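Local atomic coordinates of GDP-mannose-dependent alpha-(1-6)-phosphatidylinositol monomannoside mannosyltransferase (PDB entry 3OKP), a protein that is a GT-B-fold glycosyltransferase built from two Rossmann-like domains, modelled here with guanosine-5'-diphosphate-alpha-d-mannose bound. Residues D184-R189 with F194-P199. Numbering follows the deposited sequence.
Sequences DKSATR and FTDTTP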
ATOM      1  N   ASP A 184       8.975  -9.462 -24.066  1.00 12.61           N
ATOM      2  CA  ASP A 184       7.680  -9.179 -23.457  1.00 12.25           C
ATOM      3  C   ASP A 184       7.298  -7.705 -23.568  1.00 11.45           C
ATOM      4  O   ASP A 184       6.142  -7.383 -23.848  1.00 11.18           O
ATOM      5  CB  ASP A 184       7.649  -9.654 -21.999  1.00 12.43           C
ATOM      6  CG  ASP A 184       7.663 -11.173 -21.879  1.00 13.83           C
ATOM      7  OD1 ASP A 184       7.454 -11.861 -22.900  1.00 15.50           O
ATOM      8  OD2 ASP A 184       7.880 -11.683 -20.761  1.00 15.13           O
ATOM      9  N   LYS A 185       8.279  -6.826 -23.363  1.00 10.92           N
ATOM     10  CA  LYS A 185       8.084  -5.379 -23.482  1.00 10.37           C
ATOM     11  C   LYS A 185       7.683  -4.980 -24.907  1.00 10.20           C
ATOM     12  O   LYS A 185       6.772  -4.171 -25.098  1.00  9.72           O
ATOM     13  CB  LYS A 185       9.352  -4.633 -23.045  1.00 10.13           C
ATOM     14  CG  LYS A 185       9.273  -3.112 -23.168  1.00 10.02           C
ATOM     15  CD  LYS A 185      10.524  -2.449 -22.621  1.00 10.31           C
ATOM     16  CE  LYS A 185      10.447  -0.929 -22.734  1.00 10.37           C
ATOM     17  NZ  LYS A 185      11.605  -0.288 -22.054  1.00  9.97           N
ATOM     18  N   SER A 186       8.370  -5.547 -25.897  1.00 10.24           N
ATOM     19  CA  SER A 186       8.063  -5.268 -27.298  1.00 10.27           C
ATOM     20  C   SER A 186       6.661  -5.760 -27.676  1.00 10.18           C
ATOM     21  O   SER A 186       5.912  -5.043 -28.338  1.00 10.13           O
ATOM     22  CB  SER A 186       9.124  -5.873 -28.222  1.00 10.80           C
ATOM     23  OG  SER A 186       8.992  -5.369 -29.540  1.00 11.34           O
ATOM     24  N   ALA A 187       6.310  -6.967 -27.229  1.00 10.25           N
ATOM     25  CA  ALA A 187       4.995  -7.557 -27.505  1.00 10.23           C
ATOM     26  C   ALA A 187       3.846  -6.808 -26.828  1.00  9.83           C
ATOM     27  O   ALA A 187       2.787  -6.627 -27.431  1.00  9.40           O
ATOM     28  CB  ALA A 187       4.973  -9.042 -27.125  1.00 10.95           C
ATOM     29  N   THR A 188       4.060  -6.376 -25.582  1.00  9.50           N
ATOM     30  CA  THR A 188       3.058  -5.609 -24.835  1.00  9.40           C
ATOM     31  C   THR A 188       2.702  -4.311 -25.568  1.00  9.26           C
ATOM     32  O   THR A 188       1.526  -3.981 -25.723  1.00  9.10           O
ATOM     33  CB  THR A 188       3.533  -5.309 -23.385  1.00  9.12           C
ATOM     34  OG1 THR A 188       3.743  -6.543 -22.688  1.00  9.38           O
ATOM     35  CG2 THR A 188       2.510  -4.476 -22.620  1.00  9.12           C
ATOM     36  N   ARG A 189       3.727  -3.599 -26.034  1.00  9.41           N
ATOM     37  CA  ARG A 189       3.536  -2.350 -26.774  1.00  9.60           C
ATOM     38  C   ARG A 189       2.737  -2.564 -28.059  1.00 10.31           C
ATOM     39  O   ARG A 189       1.833  -1.783 -28.367  1.00 10.15           O
ATOM     40  CB  ARG A 189       4.885  -1.687 -27.059  1.00  9.48           C
ATOM     41  CG  ARG A 189       5.425  -0.912 -25.873  1.00  8.71           C
ATOM     42  CD  ARG A 189       6.937  -0.765 -25.905  1.00  8.46           C
ATOM     43  NE  ARG A 189       7.382   0.162 -24.865  1.00  7.80           N
ATOM     44  CZ  ARG A 189       7.566   1.467 -25.047  1.00  7.82           C
ATOM     45  NH1 ARG A 189       7.368   2.017 -26.242  1.00  7.84           N
ATOM     46  NH2 ARG A 189       7.959   2.225 -24.032  1.00  7.80           N
ATOM     47  N   PHE A 194       1.139   0.147 -30.116  1.00 12.28           N
ATOM     48  CA  PHE A 194       2.320   1.010 -30.098  1.00 12.07           C
ATOM     49  C   PHE A 194       3.531   0.246 -30.641  1.00 12.27           C
ATOM     50  O   PHE A 194       3.416  -0.919 -31.023  1.00 12.44           O
ATOM     51  CB  PHE A 194       2.625   1.503 -28.673  1.00 11.81           C
ATOM     52  CG  PHE A 194       1.464   2.175 -27.973  1.00 11.67           C
ATOM     53  CD1 PHE A 194       0.561   2.980 -28.670  1.00 11.69           C
ATOM     54  CD2 PHE A 194       1.306   2.030 -26.599  1.00 12.24           C
ATOM     55  CE1 PHE A 194      -0.497   3.599 -28.011  1.00 11.79           C
ATOM     56  CE2 PHE A 194       0.250   2.648 -25.930  1.00 12.24           C
ATOM     57  CZ  PHE A 194      -0.652   3.434 -26.638  1.00 11.83           C
ATOM     58  N   THR A 195       4.688   0.904 -30.663  1.00 12.23           N
ATOM     59  CA  THR A 195       5.929   0.284 -31.131  1.00 12.56           C
ATOM     60  C   THR A 195       7.044   0.409 -30.085  1.00 12.37           C
ATOM     61  O   THR A 195       6.816   0.900 -28.978  1.00 11.76           O
ATOM     62  CB  THR A 195       6.416   0.904 -32.466  1.00 12.73           C
ATOM     63  OG1 THR A 195       6.841   2.252 -32.242  1.00 13.03           O
ATOM     64  CG2 THR A 195       5.316   0.884 -33.527  1.00 13.31           C
ATOM     65  N   ASP A 196       8.246  -0.036 -30.446  1.00 12.72           N
ATOM     66  CA  ASP A 196       9.423   0.094 -29.585  1.00 12.80           C
ATOM     67  C   ASP A 196       9.805   1.558 -29.342  1.00 12.56           C
ATOM     68  O   ASP A 196      10.474   1.873 -28.355  1.00 12.59           O
ATOM     69  CB  ASP A 196      10.616  -0.660 -30.186  1.00 13.16           C
ATOM     70  CG  ASP A 196      10.477  -2.176 -30.082  1.00 13.77           C
ATOM     71  OD1 ASP A 196       9.530  -2.667 -29.428  1.00 14.15           O
ATOM     72  OD2 ASP A 196      11.325  -2.882 -30.664  1.00 14.46           O
ATOM     73  N   THR A 197       9.373   2.443 -30.239  1.00 12.50           N
ATOM     74  CA  THR A 197       9.765   3.854 -30.186  1.00 12.51           C
ATOM     75  C   THR A 197       8.755   4.770 -29.485  1.00 11.93           C
ATOM     76  O   THR A 197       9.083   5.914 -29.161  1.00 12.05           O
ATOM     77  CB  THR A 197      10.078   4.418 -31.595  1.00 12.90           C
ATOM     78  OG1 THR A 197       8.934   4.267 -32.446  1.00 13.62           O
ATOM     79  CG2 THR A 197      11.274   3.701 -32.213  1.00 13.51           C
ATOM     80  N   THR A 198       7.543   4.267 -29.249  1.00 11.29           N
ATOM     81  CA  THR A 198       6.481   5.052 -28.606  1.00 10.45           C
ATOM     82  C   THR A 198       6.871   5.494 -27.190  1.00 10.01           C
ATOM     83  O   THR A 198       7.218   4.653 -26.358  1.00  9.83           O
ATOM     84  CB  THR A 198       5.147   4.265 -28.539  1.00 10.54           C
ATOM     85  OG1 THR A 198       4.871   3.669 -29.812  1.00 10.57           O
ATOM     86  CG2 THR A 198       3.984   5.178 -28.145  1.00  9.43           C
ATOM     87  N   PRO A 199       6.822   6.817 -26.917  1.00  9.64           N
ATOM     88  CA  PRO A 199       7.014   7.305 -25.554  1.00  9.39           C
ATOM     89  C   PRO A 199       5.774   6.979 -24.725  1.00  9.13           C
ATOM     90  O   PRO A 199       4.665   7.381 -25.082  1.00  9.35           O
ATOM     91  CB  PRO A 199       7.166   8.830 -25.730  1.00  9.51           C
ATOM     92  CG  PRO A 199       7.319   9.059 -27.209  1.00  9.63           C
ATOM     93  CD  PRO A 199       6.593   7.925 -27.858  1.00  9.74           C
TER
HETATM   94  O   HOH W   1       6.767  -2.988 -29.843  1.00 12.17           O
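Arg189 NH1 is shared by two carbonyl oxygens of the loop 194-199: Thr198 O lies 2.6 Å from NH1 and Thr195 O 3.0 Å from it. Both oxygens sit at the edge of the guanidinium, close to its plane; NH1 gives one N-H to each, and each bond lies in the plane of the carbonyl that accepts it, that of Thr198 O on a lone pair. An extended run from CG to NE carries the group across to the loop, its CD passing 3.5 Å from Thr195 O. NE donates to Ala272 O and NH2 forms a salt bridge with Asp274, so the buried guanidinium is held on several sides and its rotation is fixed. Inside the loop, Thr195 N donates almost straight (176°) to Thr198 OG1, bracing the turn that presents both carbonyls. About one helical turn before Arg189, Ser186 OG, anti to the backbone N (chi1 -167°), donates to the syn lone pair of Asp196 OD1 at 2.8 Å. One water gives a hydrogen to that same OD1 and another to Ser186 O, making a second link from helix to carboxylate. Just past helix 182-191, Phe194 N donates back to Arg189 O at 2.7 Å, while the Phe194 side chain turns to Gln231 and Leu233 of strand 231-235. The arginine thus pins the connection from helix 182-191 into strand 200-204, a central strand of the Rossmann-like parallel sheet in the C-terminal half of this GT-B fold.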